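Local atomic coordinates of ArtJ (Geobacillus stearothermophilus, PDB entry 2PVU), a protein that binds arginine, lysine and histidine as the solute-binding component of a bacterial ABC transport system, probably delivering them to the transporter Art(MP)2. Residues Val68-Ala73 and Glu242-Val247; Ala78-Glu83 and Ser234-Lys239; Gly251-Ile256 and Lys263-Asp268. One frame throughout, in Å; residues are numbered along the deposited sequence.

Contact 1 of 3, residues Val68-Ala73 and Glu242-Val247; sequences VDLLDA and EALKNV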
loop_
_atom_site.group_PDB
_atom_site.type_symbol
_atom_site.label_atom_id
_atom_site.label_comp_id
_atom_site.label_asym_id
_atom_site.label_seq_id
_atom_site.Cartn_x
_atom_site.Cartn_y
_atom_site.Cartn_z
ATOM N N VAL A 68 -5.324 -8.677 2.755
ATOM C CA VAL A 68 -6.509 -9.566 2.706
ATOM C C VAL A 68 -6.677 -10.387 3.983
ATOM O O VAL A 68 -7.776 -10.453 4.548
ATOM C CB VAL A 68 -6.524 -10.473 1.454
ATOM C CG1 VAL A 68 -7.795 -11.355 1.407
ATOM C CG2 VAL A 68 -6.390 -9.596 0.176
ATOM N N ASP A 69 -5.601 -11.031 4.435
ATOM C CA ASP A 69 -5.673 -11.904 5.600
ATOM C C ASP A 69 -5.890 -11.054 6.846
ATOM O O ASP A 69 -6.604 -11.452 7.752
ATOM C CB ASP A 69 -4.397 -12.720 5.780
ATOM C CG ASP A 69 -4.228 -13.796 4.720
ATOM O OD1 ASP A 69 -5.201 -14.089 3.983
ATOM O OD2 ASP A 69 -3.108 -14.349 4.648
ATOM N N LEU A 70 -5.234 -9.905 6.902
ATOM C CA LEU A 70 -5.412 -9.055 8.066
ATOM C C LEU A 70 -6.847 -8.555 8.134
ATOM O O LEU A 70 -7.478 -8.612 9.191
ATOM C CB LEU A 70 -4.414 -7.890 8.070
ATOM C CG LEU A 70 -4.594 -6.892 9.215
ATOM C CD1 LEU A 70 -4.319 -7.515 10.598
ATOM C CD2 LEU A 70 -3.690 -5.717 9.002
ATOM N N LEU A 71 -7.395 -8.090 7.009
ATOM C CA LEU A 71 -8.803 -7.644 6.983
ATOM C C LEU A 71 -9.769 -8.732 7.496
ATOM O O LEU A 71 -10.641 -8.461 8.300
ATOM C CB LEU A 71 -9.196 -7.166 5.567
ATOM C CG LEU A 71 -10.646 -6.666 5.388
ATOM C CD1 LEU A 71 -10.865 -5.326 6.069
ATOM C CD2 LEU A 71 -10.975 -6.613 3.887
ATOM N N ASP A 72 -9.584 -9.965 7.064
ATOM C CA ASP A 72 -10.464 -11.039 7.520
ATOM C C ASP A 72 -10.400 -11.249 9.023
ATOM O O ASP A 72 -11.425 -11.433 9.680
ATOM C CB ASP A 72 -10.100 -12.340 6.820
ATOM C CG ASP A 72 -11.184 -13.367 6.980
ATOM O OD1 ASP A 72 -12.344 -13.044 6.611
ATOM O OD2 ASP A 72 -10.890 -14.455 7.514
ATOM N N ALA A 73 -9.192 -11.265 9.569
ATOM C CA ALA A 73 -9.024 -11.347 11.040
ATOM C C ALA A 73 -9.692 -10.175 11.753
ATOM O O ALA A 73 -10.404 -10.330 12.769
ATOM C CB ALA A 73 -7.556 -11.347 11.369
ATOM N N GLU A 242 -10.543 -1.428 17.716
ATOM C CA GLU A 242 -10.565 -2.392 18.814
ATOM C C GLU A 242 -10.216 -3.795 18.275
ATOM O O GLU A 242 -9.470 -4.543 18.930
ATOM C CB GLU A 242 -11.934 -2.382 19.527
ATOM C CG GLU A 242 -12.122 -3.473 20.594
ATOM C CD GLU A 242 -11.200 -3.306 21.800
ATOM O OE1 GLU A 242 -10.568 -2.230 21.964
ATOM O OE2 GLU A 242 -11.130 -4.268 22.617
ATOM N N ALA A 243 -10.740 -4.141 17.100
ATOM C CA ALA A 243 -10.493 -5.468 16.516
ATOM C C ALA A 243 -9.014 -5.636 16.165
ATOM O O ALA A 243 -8.424 -6.725 16.347
ATOM C CB ALA A 243 -11.322 -5.650 15.279
ATOM N N LEU A 244 -8.428 -4.590 15.579
ATOM C CA LEU A 244 -7.000 -4.645 15.258
ATOM C C LEU A 244 -6.149 -4.898 16.529
ATOM O O LEU A 244 -5.204 -5.703 16.503
ATOM C CB LEU A 244 -6.563 -3.331 14.587
ATOM C CG LEU A 244 -5.071 -3.140 14.231
ATOM C CD1 LEU A 244 -4.524 -4.224 13.295
ATOM C CD2 LEU A 244 -4.824 -1.759 13.601
ATOM N N LYS A 245 -6.495 -4.209 17.619
ATOM C CA LYS A 245 -5.859 -4.414 18.936
ATOM C C LYS A 245 -5.959 -5.851 19.351
ATOM O O LYS A 245 -4.978 -6.443 19.798
ATOM C CB LYS A 245 -6.495 -3.503 20.018
ATOM C CG LYS A 245 -5.989 -2.100 19.904
ATOM C CD LYS A 245 -6.591 -1.169 20.922
ATOM C CE LYS A 245 -6.215 0.294 20.587
ATOM N NZ LYS A 245 -6.969 1.265 21.459
ATOM N N ASN A 246 -7.165 -6.393 19.214
ATOM C CA ASN A 246 -7.444 -7.788 19.573
ATOM C C ASN A 246 -6.635 -8.767 18.708
ATOM O O ASN A 246 -5.998 -9.683 19.233
ATOM C CB ASN A 246 -8.949 -8.047 19.532
ATOM C CG ASN A 246 -9.719 -7.332 20.700
ATOM O OD1 ASN A 246 -10.954 -7.131 20.635
ATOM N ND2 ASN A 246 -8.988 -6.952 21.767
ATOM N N VAL A 247 -6.616 -8.531 17.395
ATOM C CA VAL A 247 -5.773 -9.301 16.448
ATOM C C VAL A 247 -4.264 -9.250 16.751
ATOM O O VAL A 247 -3.569 -10.278 16.677
ATOM C CB VAL A 247 -6.084 -8.918 14.972
ATOM C CG1 VAL A 247 -5.056 -9.535 13.973
ATOM C CG2 VAL A 247 -7.504 -9.387 14.625
#
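Leu70 and Ala73 meet Leu244 and Val247 with no aromatic ring, amide or carboxylate side chain between them; the one flat group at the interface is the carbonyl of Ala73. Val247 CG2 lies over one face of this carbonyl, 3.6 Å from Ala73 O and 3.7 Å from Ala73 C. The same CG2 is 3.8 Å from Ala73 CB. The other methyl of Val247, CG1, stands anti to the backbone N (chi1 171°), which places it between Leu70 CD1 and Ala73 CB, 4.0 Å from each, while CG2 meets Ala73 alone. Leu70 sends CD1 across, and this methyl also approaches Leu244 CD1 at 4.3 Å, a looser contact. Helix 66-78 belongs to the lobe built on the parallel sheet of strands 82-86, 44-48 and 103-104, and it is met here by helix 237-249 from near the end of the chain, as expected for the two-lobed family 3 solute-binding fold, in which the chain returns to its first lobe. The segment axes cross at 107° and pass 10.3 Å apart at their closest, and this steep crossing keeps the contact short, with 167 Å² buried. It is apolar, without a hydrogen bond between the segments. Tyr124 touches both Leu70 and Leu244, and Tyr253 of helix 252-261 also packs on Leu70. On other sides of helix 66-78, Asp69 forms a salt bridge with Lys259 and a hydrogen bond with Trp260, while Asp72 OD2 forms a salt bridge with Lys76 and OD1 a hydrogen bond with Tyr82 OH.

Contact 2 of 3, residues Ala78-Glu83 and Ser234-Lys239; sequences AGLDYE and SELKAK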
loop_
_atom_site.group_PDB
_atom_site.type_symbol
_atom_site.label_atom_id
_atom_site.label_comp_id
_atom_site.label_asym_id
_atom_site.label_seq_id
_atom_site.Cartn_x
_atom_site.Cartn_y
_atom_site.Cartn_z
ATOM N N ALA A 78 -14.233 -7.998 14.832
ATOM C CA ALA A 78 -15.159 -6.877 14.960
ATOM C C ALA A 78 -16.642 -7.283 14.867
ATOM O O ALA A 78 -17.522 -6.455 15.130
ATOM C CB ALA A 78 -14.837 -5.817 13.904
ATOM N N GLY A 79 -16.892 -8.549 14.516
ATOM C CA GLY A 79 -18.237 -9.091 14.307
ATOM C C GLY A 79 -18.941 -8.468 13.113
ATOM O O GLY A 79 -20.168 -8.349 13.119
ATOM N N LEU A 80 -18.159 -8.071 12.096
ATOM C CA LEU A 80 -18.676 -7.397 10.899
ATOM C C LEU A 80 -18.617 -8.265 9.654
ATOM O O LEU A 80 -17.535 -8.666 9.221
ATOM C CB LEU A 80 -17.899 -6.102 10.644
ATOM C CG LEU A 80 -17.895 -5.029 11.733
ATOM C CD1 LEU A 80 -16.895 -3.932 11.390
ATOM C CD2 LEU A 80 -19.301 -4.454 11.886
ATOM N N ASP A 81 -19.772 -8.523 9.053
ATOM C CA ASP A 81 -19.813 -9.149 7.740
ATOM C C ASP A 81 -19.378 -8.163 6.684
ATOM O O ASP A 81 -19.739 -6.993 6.746
ATOM C CB ASP A 81 -21.224 -9.560 7.397
ATOM C CG ASP A 81 -21.296 -10.978 6.957
ATOM O OD1 ASP A 81 -22.229 -11.651 7.436
ATOM O OD2 ASP A 81 -20.416 -11.418 6.175
ATOM N N TYR A 82 -18.636 -8.646 5.694
ATOM C CA TYR A 82 -18.019 -7.774 4.703
ATOM C C TYR A 82 -17.781 -8.475 3.360
ATOM O O TYR A 82 -17.868 -9.735 3.239
ATOM C CB TYR A 82 -16.689 -7.178 5.254
ATOM C CG TYR A 82 -15.552 -8.151 5.170
ATOM C CD1 TYR A 82 -14.621 -8.086 4.128
ATOM C CD2 TYR A 82 -15.419 -9.179 6.122
ATOM C CE1 TYR A 82 -13.589 -9.022 4.039
ATOM C CE2 TYR A 82 -14.381 -10.107 6.049
ATOM C CZ TYR A 82 -13.483 -10.024 5.000
ATOM O OH TYR A 82 -12.470 -10.952 4.892
ATOM N N GLU A 83 -17.531 -7.647 2.351
ATOM C CA GLU A 83 -17.174 -8.081 1.004
ATOM C C GLU A 83 -15.964 -7.261 0.637
ATOM O O GLU A 83 -15.913 -6.050 0.927
ATOM C CB GLU A 83 -18.280 -7.722 0.018
ATOM C CG GLU A 83 -19.582 -8.500 0.223
ATOM C CD GLU A 83 -20.670 -8.080 -0.770
ATOM O OE1 GLU A 83 -20.297 -7.439 -1.778
ATOM O OE2 GLU A 83 -21.875 -8.377 -0.530
ATOM N N SER A 234 -17.003 7.920 9.835
ATOM C CA SER A 234 -17.472 6.542 9.819
ATOM C C SER A 234 -17.718 5.956 11.203
ATOM O O SER A 234 -16.858 6.046 12.097
ATOM C CB SER A 234 -16.430 5.669 9.116
ATOM O OG SER A 234 -16.701 4.283 9.311
ATOM N N GLU A 235 -18.845 5.276 11.356
ATOM C CA GLU A 235 -19.094 4.524 12.568
ATOM C C GLU A 235 -18.362 3.161 12.632
ATOM O O GLU A 235 -18.493 2.455 13.619
ATOM C CB GLU A 235 -20.597 4.327 12.773
ATOM C CG GLU A 235 -21.354 5.637 13.032
ATOM C CD GLU A 235 -22.826 5.387 13.322
ATOM O OE1 GLU A 235 -23.117 4.666 14.317
ATOM O OE2 GLU A 235 -23.696 5.900 12.560
ATOM N N LEU A 236 -17.598 2.789 11.605
ATOM C CA LEU A 236 -16.819 1.532 11.655
ATOM C C LEU A 236 -15.439 1.675 12.306
ATOM O O LEU A 236 -14.882 0.684 12.740
ATOM C CB LEU A 236 -16.607 0.929 10.255
ATOM C CG LEU A 236 -17.863 0.541 9.473
ATOM C CD1 LEU A 236 -17.493 0.124 8.025
ATOM C CD2 LEU A 236 -18.674 -0.553 10.192
ATOM N N LYS A 237 -14.889 2.885 12.376
ATOM C CA LYS A 237 -13.474 3.070 12.774
ATOM C C LYS A 237 -13.211 2.515 14.180
ATOM O O LYS A 237 -12.215 1.829 14.404
ATOM C CB LYS A 237 -13.105 4.577 12.776
ATOM C CG LYS A 237 -11.647 4.852 13.211
ATOM C CD LYS A 237 -11.256 6.349 13.115
ATOM C CE LYS A 237 -10.048 6.705 14.095
ATOM N NZ LYS A 237 -8.823 5.722 14.204
ATOM N N ALA A 238 -14.107 2.818 15.118
ATOM C CA ALA A 238 -13.899 2.406 16.508
ATOM C C ALA A 238 -13.831 0.865 16.628
ATOM O O ALA A 238 -12.959 0.332 17.316
ATOM C CB ALA A 238 -14.994 3.028 17.465
ATOM N N LYS A 239 -14.764 0.173 15.980
ATOM C CA LYS A 239 -14.821 -1.294 15.956
ATOM C C LYS A 239 -13.584 -1.898 15.309
ATOM O O LYS A 239 -13.031 -2.889 15.804
ATOM C CB LYS A 239 -16.084 -1.775 15.226
ATOM C CG LYS A 239 -17.303 -1.763 16.137
ATOM C CD LYS A 239 -18.544 -2.340 15.426
ATOM C CE LYS A 239 -19.702 -2.371 16.366
ATOM N NZ LYS A 239 -20.943 -3.025 15.774
#
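Ala78 begins the contact at the end of helix 66-78, its CB 3.9 Å from the carbonyl O of Lys239 and 4.4 Å from Lys239 CB. Only a methyl projects here, and the backbones come close: the CA atoms of Ala78 and Lys239 are 5.7 Å apart. Gly79 then ends the helix in a Schellman motif, its positive phi (66°) turning the chain toward the sheet. Leu80 follows and forks over the other segment. Its CD1 meets Leu236 CD2 at 4.0 Å, whereas its CD2 lies 4.2 Å from CD of Lys239, touching the aliphatic part of that extended chain. This turn is the return leg of a beta-alpha-beta crossover from strand 44-48 to its parallel neighbour 82-86, which carries the hairpin of strands 57-59 and 62-64 before helix 66-78; the start of helix 237-249 and the turn leading into it pack against it. Beyond Leu80, Tyr82 enters the strand. Across the gap, Ser234 OG accepts a hydrogen bond from Leu236 N (2.9 Å, 156°), a capping bond that secures the turn bearing Leu236. With CG anti to its carbonyl carbon (chi1 -61°), Leu236 extends CD2 to Leu80; the same side chain also touches Val44, Asp102 and Phe230. On another side of helix 237-249, Lys237 NZ forms a salt bridge with Asp241 and a hydrogen bond to Phe120 O.

Contact 3 of 3, residues Gly251-Ile256 and Lys263-Asp268; sequences GKYTEI and KEPKLD. With SO4 (sulfate ion), chain C; SO4 (sulfate ion), chain B.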
loop_
_atom_site.group_PDB
_atom_site.type_symbol
_atom_site.label_atom_id
_atom_site.label_comp_id
_atom_site.label_asym_id
_atom_site.label_seq_id
_atom_site.Cartn_x
_atom_site.Cartn_y
_atom_site.Cartn_z
ATOM N N GLY A 251 -1.777 -12.661 18.874
ATOM C CA GLY A 251 -0.712 -13.303 18.106
ATOM C C GLY A 251 -1.108 -13.557 16.650
ATOM O O GLY A 251 -0.274 -14.002 15.864
ATOM N N LYS A 252 -2.340 -13.206 16.275
ATOM C CA LYS A 252 -2.848 -13.460 14.916
ATOM C C LYS A 252 -2.150 -12.541 13.938
ATOM O O LYS A 252 -1.825 -12.953 12.828
ATOM C CB LYS A 252 -4.381 -13.287 14.867
ATOM C CG LYS A 252 -5.008 -13.517 13.468
ATOM C CD LYS A 252 -5.047 -15.018 13.145
ATOM C CE LYS A 252 -5.522 -15.258 11.707
ATOM N NZ LYS A 252 -5.605 -16.720 11.431
ATOM N N TYR A 253 -1.932 -11.286 14.338
ATOM C CA TYR A 253 -1.186 -10.363 13.471
ATOM C C TYR A 253 0.183 -10.962 13.154
ATOM O O TYR A 253 0.589 -11.011 11.984
ATOM C CB TYR A 253 -0.987 -9.000 14.145
ATOM C CG TYR A 253 -0.184 -8.027 13.289
ATOM C CD1 TYR A 253 -0.833 -7.056 12.518
ATOM C CD2 TYR A 253 1.220 -8.058 13.265
ATOM C CE1 TYR A 253 -0.103 -6.124 11.758
ATOM C CE2 TYR A 253 1.958 -7.132 12.476
ATOM C CZ TYR A 253 1.291 -6.170 11.736
ATOM O OH TYR A 253 2.000 -5.266 10.944
ATOM N N THR A 254 0.912 -11.417 14.164
ATOM C CA THR A 254 2.220 -11.998 13.835
ATOM C C THR A 254 2.201 -13.280 13.016
ATOM O O THR A 254 3.112 -13.470 12.194
ATOM C CB THR A 254 3.283 -11.963 14.951
ATOM O OG1 THR A 254 3.782 -13.278 15.281
ATOM C CG2 THR A 254 2.852 -11.176 16.090
ATOM N N GLU A 255 1.184 -14.129 13.202
ATOM C CA GLU A 255 1.015 -15.314 12.328
ATOM C C GLU A 255 0.862 -14.883 10.863
ATOM O O GLU A 255 1.539 -15.431 9.987
ATOM C CB GLU A 255 -0.186 -16.181 12.716
ATOM C CG GLU A 255 -0.155 -16.832 14.085
ATOM C CD GLU A 255 -1.548 -17.379 14.484
ATOM O OE1 GLU A 255 -2.434 -17.507 13.577
ATOM O OE2 GLU A 255 -1.764 -17.672 15.695
ATOM N N ILE A 256 -0.026 -13.917 10.605
ATOM C CA ILE A 256 -0.230 -13.371 9.256
ATOM C C ILE A 256 1.063 -12.735 8.721
ATOM O O ILE A 256 1.458 -12.987 7.576
ATOM C CB ILE A 256 -1.377 -12.340 9.211
ATOM C CG1 ILE A 256 -2.684 -13.005 9.670
ATOM C CG2 ILE A 256 -1.520 -11.813 7.764
ATOM C CD1 ILE A 256 -3.830 -12.012 9.991
ATOM N N LYS A 263 9.405 -13.643 8.682
ATOM C CA LYS A 263 10.165 -13.183 9.844
ATOM C C LYS A 263 9.176 -12.582 10.833
ATOM O O LYS A 263 8.026 -12.361 10.476
ATOM C CB LYS A 263 11.203 -12.137 9.423
ATOM C CG LYS A 263 10.618 -10.868 8.777
ATOM C CD LYS A 263 11.754 -10.013 8.278
ATOM C CE LYS A 263 11.245 -8.705 7.716
ATOM N NZ LYS A 263 12.338 -8.129 6.856
ATOM N N GLU A 264 9.626 -12.345 12.069
ATOM C CA GLU A 264 8.798 -11.682 13.095
ATOM C C GLU A 264 8.637 -10.182 12.838
ATOM O O GLU A 264 9.571 -9.527 12.371
ATOM C CB GLU A 264 9.393 -11.902 14.493
ATOM C CG GLU A 264 9.652 -13.360 14.841
ATOM C CD GLU A 264 8.387 -14.150 15.187
ATOM O OE1 GLU A 264 7.332 -13.545 15.491
ATOM O OE2 GLU A 264 8.461 -15.400 15.165
ATOM N N PRO A 265 7.442 -9.628 13.110
ATOM C CA PRO A 265 7.312 -8.166 12.989
ATOM C C PRO A 265 7.949 -7.474 14.198
ATOM O O PRO A 265 8.242 -8.131 15.199
ATOM C CB PRO A 265 5.804 -7.951 13.041
ATOM C CG PRO A 265 5.332 -9.065 13.972
ATOM C CD PRO A 265 6.168 -10.259 13.486
ATOM N N LYS A 266 8.158 -6.163 14.101
ATOM C CA LYS A 266 8.558 -5.380 15.272
ATOM C C LYS A 266 7.329 -4.601 15.697
ATOM O O LYS A 266 7.062 -3.508 15.174
ATOM C CB LYS A 266 9.740 -4.461 14.941
ATOM C CG LYS A 266 11.053 -5.275 14.747
ATOM C CD LYS A 266 12.222 -4.386 14.375
ATOM C CE LYS A 266 13.557 -5.096 14.502
ATOM N NZ LYS A 266 14.582 -4.203 13.895
ATOM N N LEU A 267 6.540 -5.207 16.586
ATOM C CA LEU A 267 5.239 -4.608 16.957
ATOM C C LEU A 267 5.383 -3.235 17.606
ATOM O O LEU A 267 4.428 -2.474 17.617
ATOM C CB LEU A 267 4.405 -5.559 17.854
ATOM C CG LEU A 267 4.071 -6.953 17.298
ATOM C CD1 LEU A 267 3.430 -7.851 18.359
ATOM C CD2 LEU A 267 3.174 -6.848 16.052
ATOM N N ASP A 268 6.558 -2.925 18.176
ATOM C CA ASP A 268 6.738 -1.592 18.776
ATOM C C ASP A 268 6.637 -0.455 17.739
ATOM O O ASP A 268 6.450 0.707 18.122
ATOM C CB ASP A 268 8.030 -1.475 19.620
ATOM C CG ASP A 268 9.324 -1.714 18.817
ATOM O OD1 ASP A 268 9.291 -1.809 17.569
ATOM O OD2 ASP A 268 10.392 -1.794 19.486
HETATM S S SO4 C . 6.351 -4.166 10.809
HETATM O O1 SO4 C . 5.904 -5.302 10.017
HETATM O O2 SO4 C . 6.688 -3.132 9.770
HETATM O O3 SO4 C . 7.518 -4.643 11.601
HETATM O O4 SO4 C . 5.226 -3.739 11.690
HETATM S S SO4 B . 13.687 -0.707 13.794
HETATM O O1 SO4 B . 13.970 -1.336 12.509
HETATM O O2 SO4 B . 14.228 0.650 13.833
HETATM O O3 SO4 B . 14.300 -1.525 14.850
HETATM O O4 SO4 B . 12.232 -0.624 13.959
#
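Thr254 and Pro265 form the middle of the contact, Thr254 CB lying 3.7 Å from both CD and CG of the proline ring. The two side chains cross at about a right angle, and Thr254 CG2 continues to Leu267 CD1 at 4.1 Å. One residue earlier, the ring of Tyr253 receives Pro265 CB at its edge, in the ring plane, 4.0 Å from CE2. Leu267 CD2 approaches the ring obliquely, 3.6 Å from Tyr253 CD2. Glu264 bends at chi2 (-76°), which folds its carboxylate back toward Thr254, yet OE1 and Thr254 OG1 remain 3.6 Å apart and no hydrogen bond crosses the interface. Tyr253 is held at its far end by a hydrogen bond from OH to the carbonyl O of Tyr124, while Val247 and Ile248 of helix 237-249 also pack on it. Outward from Pro265, the Lys266 backbone N gives a nearly straight bond to O3 of the chain C sulfate (3.0 Å, 170°). The extended Lys266 side chain carries NZ to the chain B sulfate instead, 2.9 Å from its O3. Both anions probably come from the crystallisation liquor. The arrangement is that of a C-terminal tail which, after the last helix, 252-261, turns back and packs on the first turn of that helix.

Overall arrangement
Contact 1 is buried, whereas contacts 2 and 3 lie at the surface. Contacts 1 and 2 share helix 237-249, laid against successive parts of the crossover that runs from helix 66-78 into strand 82-86; their centres are 11 Å apart, and packing of Leu71 on Tyr82 joins them. Contact 3 is local in sequence and connects to contact 1 through helix 252-261, where Tyr253 N bonds to Val247 O. No direct hydrogen bond between paired segments supports any of the three. Contact 1 is made mainly of leucine, valine and alanine methyls, a lysine chain joins in at contact 2, and contact 3 adds an aromatic edge and a proline, with sulfates bound alongside at Lys266 of the tail.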